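Local coordinates for protein beta-1,3-glucanosyltransferase (Rhizomucor miehei CAU432, PDB 4WTP) that belongs to glycoside hydrolase family 17 and folds as a single-chain (beta/alpha)8 barrel, at residues G216-S228 against V250-F264. Sequence-based numbering, arbitrary orientation. Where two conformers were deposited one is given.
Sequences GKPVKISETGWPS and VLCRVKQRNIDLLYF. With EDO (1,2-ethanediol), chain B.
Gly225 lies almost fully extended against Phe264, its CA giving a CA-H...O contact to Phe264 O at 3.3 Å; that oxygen sits where a side chain would start, and the bare CA of glycine can come this close. Beside it the Tyr263 ring turns one face to Thr224 O, while its OH and Phe264 O share a water with Trp226 N. Thr224 O also accepts a hydrogen bond from Phe264 N (2.8 Å). Further back, the backbones pair in parallel at a single bridge: Ile221 N bonds Asp260 O, and Leu262 N bonds Ile221 O. This joins strand 219-223 to strand 262-263, the seventh and eighth of the (beta/alpha)8 barrel, with helix 240-256 as the crossover between them. Branched aliphatic residues fill the layer between barrel and helix: Ile221 CG2, anti to the backbone N, presses on Leu261 CD1 at a tight 3.5 Å, and Ile221 CD1 reaches Val254 CG1 at 4.2 Å. Thr224 suits its buried place because its methyl meets Val250 CG1 tip to tip while OG1 is hydrogen-bonded to Ala187 O and Tyr246 OH. On the partly exposed side, Lys220 runs alongside Asp260, and Lys220 NZ bridges to the anti lone pair of Asp260 OD2 at 2.6 Å.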
loop_
_atom_site.group_PDB
_atom_site.type_symbol
_atom_site.label_atom_id
_atom_site.label_comp_id
_atom_site.label_asym_id
_atom_site.label_seq_id
_atom_site.Cartn_x
_atom_site.Cartn_y
_atom_site.Cartn_z
ATOM N N GLY A 216 -7.647 10.931 -16.804
ATOM C CA GLY A 216 -7.195 9.902 -17.728
ATOM C C GLY A 216 -5.901 9.179 -17.406
ATOM O O GLY A 216 -5.459 8.321 -18.191
ATOM N N LYS A 217 -5.304 9.517 -16.264
ATOM C CA LYS A 217 -4.056 8.892 -15.835
ATOM C C LYS A 217 -4.333 7.524 -15.213
ATOM O O LYS A 217 -5.446 7.262 -14.757
ATOM C CB LYS A 217 -3.354 9.810 -14.845
ATOM C CG LYS A 217 -2.929 11.116 -15.478
ATOM C CD LYS A 217 -2.231 12.015 -14.474
ATOM C CE LYS A 217 -1.755 13.295 -15.126
ATOM N NZ LYS A 217 -1.061 14.216 -14.197
ATOM N N PRO A 218 -3.335 6.626 -15.205
ATOM C CA PRO A 218 -3.594 5.296 -14.612
ATOM C C PRO A 218 -3.984 5.378 -13.149
ATOM O O PRO A 218 -3.473 6.243 -12.398
ATOM C CB PRO A 218 -2.260 4.576 -14.772
ATOM C CG PRO A 218 -1.570 5.251 -15.921
ATOM C CD PRO A 218 -1.989 6.710 -15.794
ATOM N N VAL A 219 -4.880 4.467 -12.751
ATOM C CA VAL A 219 -5.326 4.366 -11.379
ATOM C C VAL A 219 -5.023 2.968 -10.843
ATOM O O VAL A 219 -5.459 1.966 -11.405
ATOM C CB VAL A 219 -6.856 4.644 -11.239
ATOM C CG1 VAL A 219 -7.247 4.569 -9.782
ATOM C CG2 VAL A 219 -7.203 6.037 -11.793
ATOM N N LYS A 220 -4.282 2.906 -9.740
ATOM C CA LYS A 220 -3.965 1.659 -9.072
ATOM C C LYS A 220 -4.597 1.698 -7.682
ATOM O O LYS A 220 -5.110 2.730 -7.241
ATOM C CB LYS A 220 -2.439 1.479 -8.988
ATOM C CG LYS A 220 -1.758 1.602 -10.347
ATOM C CD LYS A 220 -0.279 1.261 -10.290
ATOM C CE LYS A 220 0.362 1.465 -11.647
ATOM N NZ LYS A 220 1.254 0.315 -11.930
ATOM N N ILE A 221 -4.570 0.565 -6.996
ATOM C CA ILE A 221 -5.100 0.487 -5.622
ATOM C C ILE A 221 -3.929 0.291 -4.673
ATOM O O ILE A 221 -3.249 -0.730 -4.732
ATOM C CB ILE A 221 -6.186 -0.598 -5.491
ATOM C CG1 ILE A 221 -7.355 -0.287 -6.446
ATOM C CG2 ILE A 221 -6.665 -0.707 -4.046
ATOM C CD1 ILE A 221 -8.441 -1.348 -6.462
ATOM N N SER A 222 -3.688 1.255 -3.787
ATOM C CA SER A 222 -2.567 1.149 -2.860
ATOM C C SER A 222 -2.890 0.377 -1.588
ATOM O O SER A 222 -1.979 -0.147 -0.965
ATOM C CB SER A 222 -2.027 2.528 -2.518
ATOM O OG SER A 222 -3.112 3.416 -2.392
ATOM N N GLU A 223 -4.168 0.318 -1.208
ATOM C CA GLU A 223 -4.549 -0.444 -0.006
ATOM C C GLU A 223 -6.005 -0.857 -0.075
ATOM O O GLU A 223 -6.899 -0.009 -0.332
ATOM C CB GLU A 223 -4.435 0.375 1.296
ATOM C CG GLU A 223 -3.095 0.889 1.736
ATOM C CD GLU A 223 -3.223 1.813 2.919
ATOM O OE1 GLU A 223 -4.342 2.097 3.362
ATOM O OE2 GLU A 223 -2.217 2.330 3.374
ATOM N N THR A 224 -6.252 -2.135 0.242
ATOM C CA THR A 224 -7.563 -2.595 0.691
ATOM C C THR A 224 -7.332 -3.951 1.353
ATOM O O THR A 224 -6.335 -4.628 1.073
ATOM C CB THR A 224 -8.587 -2.722 -0.443
ATOM O OG1 THR A 224 -9.874 -2.852 0.157
ATOM C CG2 THR A 224 -8.342 -3.975 -1.294
ATOM N N GLY A 225 -8.233 -4.319 2.253
ATOM C CA GLY A 225 -8.114 -5.572 2.997
ATOM C C GLY A 225 -9.295 -5.711 3.934
ATOM O O GLY A 225 -10.183 -4.851 3.951
ATOM N N TRP A 226 -9.291 -6.767 4.752
ATOM C CA TRP A 226 -10.435 -7.118 5.572
ATOM C C TRP A 226 -9.886 -7.877 6.768
ATOM O O TRP A 226 -9.075 -8.815 6.603
ATOM C CB TRP A 226 -11.409 -8.013 4.789
ATOM C CG TRP A 226 -12.719 -8.201 5.487
ATOM C CD1 TRP A 226 -12.995 -9.043 6.569
ATOM C CD2 TRP A 226 -13.954 -7.479 5.205
ATOM N NE1 TRP A 226 -14.328 -8.919 6.910
ATOM C CE2 TRP A 226 -14.949 -7.999 6.120
ATOM C CE3 TRP A 226 -14.338 -6.533 4.269
ATOM C CZ2 TRP A 226 -16.255 -7.551 6.111
ATOM C CZ3 TRP A 226 -15.652 -6.068 4.301
ATOM C CH2 TRP A 226 -16.595 -6.574 5.190
ATOM N N PRO A 227 -10.347 -7.564 7.993
ATOM C CA PRO A 227 -9.786 -8.201 9.186
ATOM C C PRO A 227 -10.392 -9.567 9.489
ATOM O O PRO A 227 -11.579 -9.845 9.254
ATOM C CB PRO A 227 -10.127 -7.203 10.303
ATOM C CG PRO A 227 -11.429 -6.621 9.861
ATOM C CD PRO A 227 -11.294 -6.499 8.351
ATOM N N SER A 228 -9.554 -10.447 10.028
ATOM C CA SER A 228 -10.034 -11.802 10.356
ATOM C C SER A 228 -10.597 -11.965 11.775
ATOM O O SER A 228 -11.150 -13.002 12.084
ATOM C CB SER A 228 -8.927 -12.823 10.152
ATOM O OG SER A 228 -7.819 -12.529 10.977
ATOM N N VAL A 250 -11.610 -9.610 -4.244
ATOM C CA VAL A 250 -10.876 -8.463 -4.719
ATOM C C VAL A 250 -9.818 -8.862 -5.752
ATOM O O VAL A 250 -9.660 -8.210 -6.769
ATOM C CB VAL A 250 -10.252 -7.697 -3.545
ATOM C CG1 VAL A 250 -9.260 -6.671 -4.041
ATOM C CG2 VAL A 250 -11.332 -7.007 -2.718
ATOM N N LEU A 251 -9.108 -9.963 -5.500
ATOM C CA LEU A 251 -8.106 -10.458 -6.457
ATOM C C LEU A 251 -8.776 -10.777 -7.787
ATOM O O LEU A 251 -8.224 -10.495 -8.850
ATOM C CB LEU A 251 -7.357 -11.681 -5.910
ATOM C CG LEU A 251 -6.362 -11.363 -4.792
ATOM C CD1 LEU A 251 -5.746 -12.659 -4.335
ATOM C CD2 LEU A 251 -5.276 -10.405 -5.255
ATOM N N CYS A 252 -9.977 -11.354 -7.729
ATOM C CA CYS A 252 -10.726 -11.627 -8.950
ATOM C C CYS A 252 -11.083 -10.352 -9.713
ATOM O O CYS A 252 -10.814 -10.228 -10.920
ATOM C CB CYS A 252 -11.990 -12.412 -8.636
ATOM S SG CYS A 252 -13.153 -12.545 -10.008
ATOM N N ARG A 253 -11.703 -9.397 -9.025
ATOM C CA ARG A 253 -12.150 -8.162 -9.670
ATOM C C ARG A 253 -11.017 -7.373 -10.287
ATOM O O ARG A 253 -11.171 -6.869 -11.401
ATOM C CB ARG A 253 -12.939 -7.315 -8.693
ATOM C CG ARG A 253 -14.245 -7.895 -8.188
ATOM C CD ARG A 253 -15.125 -8.462 -9.292
ATOM N NE ARG A 253 -16.487 -8.770 -8.864
ATOM C CZ ARG A 253 -17.447 -9.219 -9.676
ATOM N NH1 ARG A 253 -17.199 -9.418 -10.966
ATOM N NH2 ARG A 253 -18.663 -9.457 -9.193
ATOM N N VAL A 254 -9.870 -7.267 -9.617
ATOM C CA VAL A 254 -8.766 -6.493 -10.188
ATOM C C VAL A 254 -8.147 -7.244 -11.373
ATOM O O VAL A 254 -7.595 -6.636 -12.277
ATOM C CB VAL A 254 -7.691 -6.048 -9.151
ATOM C CG1 VAL A 254 -8.338 -5.190 -8.081
ATOM C CG2 VAL A 254 -6.907 -7.231 -8.574
ATOM N N LYS A 255 -8.235 -8.576 -11.358
ATOM C CA LYS A 255 -7.771 -9.366 -12.502
ATOM C C LYS A 255 -8.699 -9.118 -13.696
ATOM O O LYS A 255 -8.224 -8.898 -14.818
ATOM C CB LYS A 255 -7.710 -10.855 -12.126
ATOM C CG LYS A 255 -7.113 -11.681 -13.249
ATOM C CD LYS A 255 -7.292 -13.161 -12.999
ATOM C CE LYS A 255 -6.473 -13.617 -11.811
ATOM N NZ LYS A 255 -6.470 -15.096 -11.719
ATOM N N GLN A 256 -10.006 -9.119 -13.463
ATOM C CA GLN A 256 -10.974 -8.921 -14.528
ATOM C C GLN A 256 -10.793 -7.577 -15.209
ATOM O O GLN A 256 -10.950 -7.463 -16.418
ATOM C CB GLN A 256 -12.412 -9.040 -13.993
ATOM C CG GLN A 256 -12.819 -10.458 -13.613
ATOM C CD GLN A 256 -14.247 -10.523 -13.117
ATOM O OE1 GLN A 256 -14.752 -9.543 -12.587
ATOM N NE2 GLN A 256 -14.913 -11.659 -13.317
ATOM N N ARG A 257 -10.435 -6.555 -14.435
ATOM C CA ARG A 257 -10.357 -5.190 -14.944
ATOM C C ARG A 257 -8.932 -4.717 -15.181
ATOM O O ARG A 257 -8.724 -3.554 -15.509
ATOM C CB ARG A 257 -11.093 -4.240 -13.994
ATOM C CG ARG A 257 -12.606 -4.495 -13.919
ATOM C CD ARG A 257 -13.449 -3.235 -13.784
ATOM N NE ARG A 257 -13.820 -2.674 -15.086
ATOM C CZ ARG A 257 -13.423 -1.492 -15.553
ATOM N NH1 ARG A 257 -12.634 -0.695 -14.832
ATOM N NH2 ARG A 257 -13.827 -1.091 -16.754
ATOM N N ASN A 258 -7.955 -5.612 -15.017
ATOM C CA ASN A 258 -6.563 -5.263 -15.228
ATOM C C ASN A 258 -6.094 -4.084 -14.349
ATOM O O ASN A 258 -5.366 -3.179 -14.789
ATOM C CB ASN A 258 -6.298 -4.956 -16.717
ATOM C CG ASN A 258 -4.853 -5.182 -17.100
ATOM O OD1 ASN A 258 -4.108 -5.834 -16.366
ATOM N ND2 ASN A 258 -4.445 -4.660 -18.261
ATOM N N ILE A 259 -6.482 -4.117 -13.072
ATOM C CA ILE A 259 -6.088 -3.102 -12.132
ATOM C C ILE A 259 -4.944 -3.632 -11.271
ATOM O O ILE A 259 -5.026 -4.774 -10.804
ATOM C CB ILE A 259 -7.282 -2.750 -11.238
ATOM C CG1 ILE A 259 -8.438 -2.179 -12.074
ATOM C CG2 ILE A 259 -6.875 -1.799 -10.128
ATOM C CD1 ILE A 259 -9.724 -2.132 -11.306
ATOM N N ASP A 260 -3.909 -2.816 -11.065
ATOM C CA ASP A 260 -2.790 -3.143 -10.173
ATOM C C ASP A 260 -3.172 -2.835 -8.718
ATOM O O ASP A 260 -3.584 -1.716 -8.405
ATOM C CB ASP A 260 -1.510 -2.363 -10.549
ATOM C CG ASP A 260 -0.956 -2.705 -11.924
ATOM O OD1 ASP A 260 -1.282 -3.777 -12.473
ATOM O OD2 ASP A 260 -0.155 -1.879 -12.393
ATOM N N LEU A 261 -3.025 -3.850 -7.864
ATOM C CA LEU A 261 -3.437 -3.778 -6.473
ATOM C C LEU A 261 -2.306 -4.146 -5.512
ATOM O O LEU A 261 -1.660 -5.192 -5.690
ATOM C CB LEU A 261 -4.597 -4.763 -6.244
ATOM C CG LEU A 261 -4.903 -5.148 -4.793
ATOM C CD1 LEU A 261 -5.467 -3.943 -4.080
ATOM C CD2 LEU A 261 -5.856 -6.337 -4.747
ATOM N N LEU A 262 -2.112 -3.325 -4.484
ATOM C CA LEU A 262 -1.248 -3.694 -3.349
ATOM C C LEU A 262 -2.183 -4.102 -2.212
ATOM O O LEU A 262 -2.925 -3.251 -1.672
ATOM C CB LEU A 262 -0.399 -2.495 -2.917
ATOM C CG LEU A 262 0.539 -1.955 -4.000
ATOM C CD1 LEU A 262 1.241 -0.695 -3.481
ATOM C CD2 LEU A 262 1.517 -3.037 -4.479
ATOM N N TYR A 263 -2.167 -5.384 -1.876
ATOM C CA TYR A 263 -3.094 -5.886 -0.862
ATOM C C TYR A 263 -2.625 -5.509 0.551
ATOM O O TYR A 263 -1.429 -5.484 0.823
ATOM C CB TYR A 263 -3.249 -7.404 -1.010
ATOM C CG TYR A 263 -4.414 -7.911 -0.196
ATOM C CD1 TYR A 263 -5.729 -7.799 -0.665
ATOM C CD2 TYR A 263 -4.218 -8.411 1.086
ATOM C CE1 TYR A 263 -6.808 -8.182 0.110
ATOM C CE2 TYR A 263 -5.296 -8.793 1.872
ATOM C CZ TYR A 263 -6.576 -8.671 1.376
ATOM O OH TYR A 263 -7.663 -8.996 2.162
ATOM N N PHE A 264 -3.572 -5.208 1.433
ATOM C CA PHE A 264 -3.252 -4.831 2.822
ATOM C C PHE A 264 -3.730 -5.932 3.768
ATOM O O PHE A 264 -4.941 -6.129 3.877
ATOM C CB PHE A 264 -3.960 -3.503 3.178
ATOM C CG PHE A 264 -3.531 -2.946 4.496
ATOM C CD1 PHE A 264 -4.192 -3.317 5.683
ATOM C CD2 PHE A 264 -2.416 -2.114 4.575
ATOM C CE1 PHE A 264 -3.762 -2.830 6.915
ATOM C CE2 PHE A 264 -1.986 -1.630 5.805
ATOM C CZ PHE A 264 -2.653 -1.994 6.980
HETATM C C1 EDO B . -4.224 -16.806 -7.900
HETATM O O1 EDO B . -5.371 -17.638 -8.027
HETATM C C2 EDO B . -3.721 -16.456 -9.290
HETATM O O2 EDO B . -4.393 -15.293 -9.794
HETATM O O HOH W 1 -4.067 -0.242 -12.336
HETATM O O HOH W 2 -6.759 -8.205 4.634
#